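Local coordinates for glycosyl hydrolase family 62 protein (Coprinopsis cinerea, PDB 5B6T) that hydrolyses terminal alpha-L-arabinofuranosyl groups, probably those that decorate arabinoxylan in hemicellulose, at residues T58-A63 with N283-Y288; A130-N135 with L155-D160; I215-R220 with F246-N251. One frame throughout, in Å; residues are numbered along the deposited sequence.

All three contacts sit on the five-bladed beta-propeller expected of family 62. Contact 2 is the buried one: it lays the single helix against a strand of the blade that follows it in the chain. Contact 1 is partly buried and joins two blades, whereas contact 3 lies at the surface and ties a hairpin turn to the segment leading into strand 252-254. That strand shares a sheet with strand 285-290 of contact 1, and the two contacts touch where L284 CD2 packs on F246 CZ at 4.2 Å. Indole, aliphatic and guanidinium groups pack in contact 1, aliphatic and polar groups bonded to residues around the contact meet in contact 2, and contact 3 has a salt bridge beside a bridging water.

Contact 1 of 3, residues T58-A63 with N283-Y288; sequences TDWAQA and NLRYLY
W60 and L287 are the closest backbone positions, yet their CA atoms stand 11.0 Å apart, so side chains alone span the gap between 58-63 and 283-288. W60 lies in a short 3-10 segment, with Q62 N bonded to D59 O at 2.9 Å, while R285 to Y288 run in an extended strand. Alternating residues of that strand, R285 and L287, both point their CB atoms toward the W60 segment. The strand belongs to one blade of the beta-propeller, and the 3-10 segment follows strand 49-57 of another, so the indole lies across an inter-blade seam. There it also meets W38 and F57, and it rests on L308 of the strand next to 285-290. Two points of the indole do the touching. At the benzo end, CZ3 of W60 packs on CD1 of L287 at 4.0 Å; L287 reaches it with CG anti to its backbone N (chi1 -178°). The pyrrole end meets R285 in one of its two modelled conformers, so this part of the contact is less certain: NH1 of R285 lies at the ring edge, 3.9 Å from NE1 of W60, with the guanidinium turned 78° from the indole plane.

Contact 2 of 3, residues A130-N135 with L155-D160; sequences AIIRNN and LFSSDD
I132 and S157 meet where helix 130-135, the only helix of this five-bladed beta-propeller, lies over strand 152-158 of the blade that follows it. The CB of I132 does not point at the strand, but the extended CG1 branch (chi2 -177°) brings CD1 to 3.9 Å from OG of S157. The S157 CB points toward the helix, and its OG is hydrogen-bonded to NE1 of W141, so the methyl meets a polar atom whose bonding is already provided for. I132 also touches the W141 and Y165 side chains. Two residues on, D159 meets N135, the last residue of the helix. The D159 side chain sets out toward the helix, and OD2 of D159 ends 3.4 Å from the backbone O of N135. Both are acceptors, and their partners lie around them: H163 ND1 and Y165 OH bond to OD2, N161 ND2 bonds to N135 O, and N161 N bonds to D159 OD1. The N135 side chain turns away from the strand, CB staying 4.4 Å from D159 OD2, and folds back on its own helix, where ND2 of N135 donates to I131 O at 2.9 Å, in the plane of that carbonyl and on one of its lone pairs.

Contact 3 of 3, residues I215-R220 with F246-N251; sequences IGSDGR and FARANN
D218 and R248 form the one direct ionic link between 215-220 and 246-251: OD2 of D218 stands 3.3 Å from NH2 of R248. The two side chains approach head-on from their own loops, with the carboxylate and guanidinium planes 40° apart, so they do not meet as a flat, two-pronged pair. R248 reaches this far because its chain is extended from CG to NE. E242 makes a long, weak ion pair with the same NH2 and bonds to S217 OG. Solvent supplies a second bridge. One water, at the guanidinium edge and in its plane, accepts from R248 NE at 2.8 Å and donates to D218 OD1 at 2.7 Å and to R220 O. The carboxylate is presented by a type I turn with a G1 bulge, closing the antiparallel hairpin of strands 207-215 and 221-228 in one propeller blade. G219 N bonds to G216 O, G216 N to R220 O, and G219 takes the positive phi (78°) of the bulge. D218 OD1 also accepts from R220 N at 3.0 Å, an Asx turn. Side-chain bonds brace the opposing segment: N251 OD1 accepts from R248 N at 2.9 Å, and N251 ND2 donates to F246 O.

Contact 1 of 3, residues T58-A63 with N283-Y288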
# COMPACT_ATOMS: atom_id res chain seq x y z
N THR A 58 -4.38 19.88 3.85
CA THR A 58 -3.59 20.66 2.91
C THR A 58 -2.10 20.48 3.14
O THR A 58 -1.34 20.50 2.17
CB THR A 58 -3.91 22.16 3.00
OG1 THR A 58 -3.73 22.59 4.34
CG2 THR A 58 -5.32 22.46 2.58
N ASP A 59 -1.68 20.29 4.40
CA ASP A 59 -0.28 20.40 4.85
C ASP A 59 -0.01 19.27 5.82
O ASP A 59 -0.89 18.94 6.63
CB ASP A 59 -0.07 21.85 5.43
CG ASP A 59 0.72 21.93 6.75
OD1 ASP A 59 1.59 21.10 7.06
OD2 ASP A 59 0.54 22.92 7.48
N TRP A 60 1.19 18.68 5.78
CA TRP A 60 1.51 17.53 6.63
C TRP A 60 1.45 17.88 8.14
O TRP A 60 1.17 17.02 8.96
CB TRP A 60 2.89 16.96 6.29
CG TRP A 60 2.97 16.26 4.97
CD1 TRP A 60 3.62 16.67 3.84
CD2 TRP A 60 2.40 14.98 4.66
NE1 TRP A 60 3.49 15.73 2.85
CE2 TRP A 60 2.74 14.69 3.33
CE3 TRP A 60 1.67 14.05 5.39
CZ2 TRP A 60 2.33 13.51 2.69
CZ3 TRP A 60 1.26 12.90 4.75
CH2 TRP A 60 1.60 12.63 3.43
N ALA A 61 1.69 19.15 8.46
CA ALA A 61 1.52 19.65 9.84
C ALA A 61 0.08 19.60 10.34
O ALA A 61 -0.17 19.71 11.53
CB ALA A 61 2.05 21.08 9.96
N GLN A 62 -0.88 19.49 9.44
CA GLN A 62 -2.28 19.45 9.85
C GLN A 62 -2.85 18.04 9.70
O GLN A 62 -4.06 17.85 9.88
CB GLN A 62 -3.11 20.44 9.02
CG GLN A 62 -2.75 21.92 9.22
CD GLN A 62 -3.74 22.85 8.53
OE1 GLN A 62 -3.50 23.32 7.42
NE2 GLN A 62 -4.89 23.10 9.18
N ALA A 63 -2.03 17.06 9.33
CA ALA A 63 -2.54 15.70 9.14
C ALA A 63 -3.20 15.14 10.40
O ALA A 63 -4.26 14.52 10.31
CB ALA A 63 -1.45 14.77 8.66
N ASN A 283 13.84 12.64 -4.50
CA ASN A 283 13.17 13.05 -3.27
C ASN A 283 12.07 12.07 -2.91
O ASN A 283 10.92 12.44 -2.74
CB ASN A 283 12.60 14.48 -3.37
CG ASN A 283 11.85 14.91 -2.10
OD1 ASN A 283 12.28 14.60 -0.99
ND2 ASN A 283 10.72 15.63 -2.26
N LEU A 284 12.41 10.80 -2.77
CA LEU A 284 11.37 9.81 -2.41
C LEU A 284 10.82 10.13 -1.01
O LEU A 284 11.54 10.56 -0.13
CB LEU A 284 11.91 8.37 -2.45
CG LEU A 284 11.90 7.68 -3.82
CD1 LEU A 284 12.84 8.34 -4.82
CD2 LEU A 284 12.25 6.20 -3.68
N ARG A 285 9.52 9.90 -0.85
CA ARG A 285 8.83 10.04 0.42
C ARG A 285 7.92 8.84 0.58
O ARG A 285 7.19 8.51 -0.36
CB ARG A 285 8.01 11.33 0.46
CG ARG A 285 8.82 12.62 0.41
CD ARG A 285 7.89 13.83 0.36
NE ARG A 285 7.47 14.15 -0.99
CZ ARG A 285 6.50 15.01 -1.31
NH1 ARG A 285 5.76 15.63 -0.38
NH2 ARG A 285 6.24 15.22 -2.60
N TYR A 286 7.97 8.20 1.74
CA TYR A 286 7.21 6.97 1.97
C TYR A 286 6.32 7.18 3.16
O TYR A 286 6.77 7.38 4.29
CB TYR A 286 8.13 5.73 2.20
CG TYR A 286 7.46 4.39 1.99
CD1 TYR A 286 6.99 4.02 0.75
CD2 TYR A 286 7.31 3.49 3.04
CE1 TYR A 286 6.38 2.79 0.57
CE2 TYR A 286 6.74 2.24 2.86
CZ TYR A 286 6.24 1.92 1.62
OH TYR A 286 5.62 0.70 1.43
N LEU A 287 5.01 7.11 2.92
CA LEU A 287 4.00 7.19 3.98
C LEU A 287 3.80 5.76 4.47
O LEU A 287 3.48 4.89 3.67
CB LEU A 287 2.71 7.77 3.40
CG LEU A 287 1.56 7.97 4.41
CD1 LEU A 287 1.84 8.97 5.51
CD2 LEU A 287 0.32 8.38 3.63
N TYR A 288 4.03 5.51 5.75
CA TYR A 288 4.11 4.14 6.24
C TYR A 288 3.40 4.03 7.58
O TYR A 288 3.03 5.04 8.19
CB TYR A 288 5.58 3.74 6.34
CG TYR A 288 6.30 4.34 7.53
CD1 TYR A 288 6.78 5.66 7.51
CD2 TYR A 288 6.55 3.59 8.66
CE1 TYR A 288 7.44 6.21 8.59
CE2 TYR A 288 7.21 4.13 9.75
CZ TYR A 288 7.65 5.45 9.71
OH TYR A 288 8.36 5.97 10.79

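Contact 2 of 3, residues A130-N135 with L155-D160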
# COMPACT_ATOMS: atom_id res chain seq x y z
N ALA A 130 -7.70 -20.43 -8.33
CA ALA A 130 -7.17 -21.75 -7.97
C ALA A 130 -5.72 -21.70 -7.54
O ALA A 130 -5.35 -22.32 -6.56
CB ALA A 130 -7.30 -22.73 -9.12
N ILE A 131 -4.88 -20.96 -8.26
CA ILE A 131 -3.46 -20.95 -7.90
C ILE A 131 -3.23 -20.39 -6.48
O ILE A 131 -2.28 -20.76 -5.76
CB ILE A 131 -2.62 -20.21 -8.96
CG1 ILE A 131 -1.14 -20.52 -8.79
CG2 ILE A 131 -2.92 -18.72 -8.94
CD1 ILE A 131 -0.29 -20.09 -9.97
N ILE A 132 -4.09 -19.45 -6.09
CA ILE A 132 -3.97 -18.85 -4.77
C ILE A 132 -4.51 -19.82 -3.70
O ILE A 132 -3.86 -20.06 -2.69
CB ILE A 132 -4.65 -17.44 -4.70
CG1 ILE A 132 -4.00 -16.54 -5.75
CG2 ILE A 132 -4.49 -16.85 -3.31
CD1 ILE A 132 -4.49 -15.11 -5.77
N ARG A 133 -5.67 -20.42 -3.95
CA ARG A 133 -6.18 -21.44 -3.05
C ARG A 133 -5.16 -22.56 -2.86
O ARG A 133 -5.02 -23.14 -1.76
CB ARG A 133 -7.44 -22.08 -3.62
CG ARG A 133 -8.63 -21.15 -3.77
CD ARG A 133 -9.97 -21.88 -3.93
NE ARG A 133 -9.95 -23.00 -4.84
CZ ARG A 133 -10.19 -22.96 -6.15
NH1 ARG A 133 -10.47 -21.82 -6.79
NH2 ARG A 133 -10.12 -24.09 -6.83
N ASN A 134 -4.47 -22.90 -3.95
CA ASN A 134 -3.58 -24.04 -3.86
C ASN A 134 -2.31 -23.77 -3.05
O ASN A 134 -1.76 -24.71 -2.43
CB ASN A 134 -3.24 -24.54 -5.24
CG ASN A 134 -4.41 -25.28 -5.87
OD1 ASN A 134 -5.38 -25.68 -5.19
ND2 ASN A 134 -4.33 -25.46 -7.18
N ASN A 135 -1.87 -22.51 -3.01
CA ASN A 135 -0.58 -22.12 -2.45
C ASN A 135 -0.64 -21.25 -1.19
O ASN A 135 0.39 -20.97 -0.60
CB ASN A 135 0.22 -21.38 -3.53
CG ASN A 135 0.72 -22.32 -4.59
OD1 ASN A 135 1.59 -23.16 -4.31
ND2 ASN A 135 0.16 -22.24 -5.78
N LEU A 155 -2.87 -6.81 -11.78
CA LEU A 155 -3.41 -6.87 -10.44
C LEU A 155 -2.54 -7.80 -9.61
O LEU A 155 -2.48 -9.03 -9.85
CB LEU A 155 -4.87 -7.34 -10.48
CG LEU A 155 -5.55 -7.58 -9.12
CD1 LEU A 155 -5.59 -6.31 -8.27
CD2 LEU A 155 -6.95 -8.13 -9.29
N PHE A 156 -1.83 -7.21 -8.66
CA PHE A 156 -0.97 -7.95 -7.76
C PHE A 156 -1.68 -8.22 -6.44
O PHE A 156 -2.50 -7.43 -5.97
CB PHE A 156 0.31 -7.16 -7.45
CG PHE A 156 1.25 -7.03 -8.62
CD1 PHE A 156 1.09 -6.03 -9.60
CD2 PHE A 156 2.30 -7.90 -8.74
CE1 PHE A 156 1.98 -5.93 -10.66
CE2 PHE A 156 3.19 -7.79 -9.78
CZ PHE A 156 3.04 -6.81 -10.74
N SER A 157 -1.29 -9.30 -5.78
CA SER A 157 -1.80 -9.65 -4.47
C SER A 157 -0.83 -10.62 -3.78
O SER A 157 0.01 -11.27 -4.42
CB SER A 157 -3.23 -10.23 -4.60
OG SER A 157 -3.23 -11.50 -5.24
N SER A 158 -0.98 -10.72 -2.46
CA SER A 158 -0.17 -11.57 -1.61
C SER A 158 -0.99 -12.60 -0.85
O SER A 158 -2.20 -12.49 -0.75
CB SER A 158 0.57 -10.68 -0.60
OG SER A 158 1.46 -9.84 -1.27
N ASP A 159 -0.31 -13.63 -0.30
CA ASP A 159 -1.02 -14.61 0.50
C ASP A 159 -0.51 -14.78 1.92
O ASP A 159 -0.91 -15.72 2.60
CB ASP A 159 -1.09 -15.97 -0.22
CG ASP A 159 0.27 -16.56 -0.51
OD1 ASP A 159 1.31 -16.01 -0.09
OD2 ASP A 159 0.28 -17.65 -1.13
N ASP A 160 0.37 -13.90 2.38
CA ASP A 160 1.04 -14.08 3.68
C ASP A 160 1.72 -15.45 3.78
O ASP A 160 1.91 -15.97 4.89
CB ASP A 160 0.02 -13.95 4.83
CG ASP A 160 -0.38 -12.53 5.12
OD1 ASP A 160 0.35 -11.59 4.66
OD2 ASP A 160 -1.41 -12.34 5.85

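Contact 3 of 3, residues I215-R220 with F246-N251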
# COMPACT_ATOMS: atom_id res chain seq x y z
N ILE A 215 9.31 -9.70 7.24
CA ILE A 215 9.48 -9.78 8.68
C ILE A 215 10.91 -10.26 8.88
O ILE A 215 11.24 -11.40 8.52
CB ILE A 215 8.50 -10.79 9.30
CG1 ILE A 215 7.04 -10.43 8.95
CG2 ILE A 215 8.70 -10.90 10.80
CD1 ILE A 215 6.06 -11.49 9.39
N GLY A 216 11.76 -9.41 9.44
CA GLY A 216 13.19 -9.66 9.50
C GLY A 216 13.61 -10.61 10.61
O GLY A 216 12.77 -11.12 11.40
N SER A 217 14.93 -10.83 10.65
CA SER A 217 15.54 -11.75 11.63
C SER A 217 15.33 -11.30 13.08
O SER A 217 15.38 -12.12 13.99
CB SER A 217 17.04 -11.89 11.35
OG SER A 217 17.70 -10.65 11.45
N ASP A 218 15.09 -10.00 13.27
CA ASP A 218 14.74 -9.44 14.59
C ASP A 218 13.23 -9.40 14.87
O ASP A 218 12.79 -8.84 15.86
CB ASP A 218 15.30 -8.04 14.74
CG ASP A 218 14.88 -7.11 13.60
OD1 ASP A 218 14.08 -7.56 12.73
OD2 ASP A 218 15.36 -5.98 13.58
N GLY A 219 12.42 -10.00 13.99
CA GLY A 219 10.97 -9.94 14.13
C GLY A 219 10.31 -8.65 13.67
O GLY A 219 9.08 -8.52 13.77
N ARG A 220 11.09 -7.70 13.17
CA ARG A 220 10.54 -6.38 12.82
C ARG A 220 10.23 -6.25 11.33
O ARG A 220 10.89 -6.83 10.48
CB ARG A 220 11.53 -5.28 13.24
CG ARG A 220 11.82 -5.22 14.74
CD ARG A 220 10.61 -4.77 15.51
NE ARG A 220 10.83 -4.78 16.96
CZ ARG A 220 9.89 -4.49 17.84
NH1 ARG A 220 8.66 -4.14 17.46
NH2 ARG A 220 10.18 -4.55 19.13
N PHE A 246 15.35 -1.55 1.53
CA PHE A 246 14.69 -0.37 1.00
C PHE A 246 14.40 0.56 2.18
O PHE A 246 14.76 1.73 2.15
CB PHE A 246 13.41 -0.72 0.23
CG PHE A 246 12.75 0.48 -0.32
CD1 PHE A 246 13.26 1.13 -1.45
CD2 PHE A 246 11.62 1.01 0.30
CE1 PHE A 246 12.65 2.28 -1.96
CE2 PHE A 246 11.00 2.16 -0.17
CZ PHE A 246 11.52 2.79 -1.32
N ALA A 247 13.75 0.03 3.21
CA ALA A 247 13.43 0.81 4.40
C ALA A 247 13.34 -0.14 5.58
O ALA A 247 12.64 -1.14 5.52
CB ALA A 247 12.12 1.58 4.21
N ARG A 248 14.06 0.18 6.65
CA ARG A 248 14.20 -0.68 7.81
C ARG A 248 14.75 0.18 8.94
O ARG A 248 15.28 1.26 8.68
CB ARG A 248 15.17 -1.82 7.48
CG ARG A 248 15.30 -2.90 8.57
CD ARG A 248 15.96 -4.16 8.02
NE ARG A 248 16.10 -5.14 9.09
CZ ARG A 248 17.22 -5.37 9.80
NH1 ARG A 248 18.38 -4.79 9.54
NH2 ARG A 248 17.15 -6.25 10.80
N ALA A 249 14.62 -0.25 10.19
CA ALA A 249 15.13 0.57 11.29
C ALA A 249 16.58 1.00 11.07
O ALA A 249 16.96 2.10 11.51
CB ALA A 249 15.02 -0.19 12.60
N ASN A 250 17.39 0.17 10.41
CA ASN A 250 18.81 0.49 10.25
C ASN A 250 19.15 1.45 9.12
O ASN A 250 20.34 1.77 8.92
CB ASN A 250 19.69 -0.77 10.16
CG ASN A 250 19.41 -1.60 8.91
OD1 ASN A 250 18.27 -1.70 8.51
ND2 ASN A 250 20.43 -2.22 8.33
N ASN A 251 18.17 1.92 8.37
CA ASN A 251 18.43 3.04 7.46
C ASN A 251 17.44 4.19 7.60
O ASN A 251 17.29 5.01 6.68
CB ASN A 251 18.57 2.60 5.98
CG ASN A 251 17.25 2.23 5.33
OD1 ASN A 251 16.26 1.99 6.00
ND2 ASN A 251 17.26 2.11 4.00
O HOH W 1 13.85 -6.31 10.35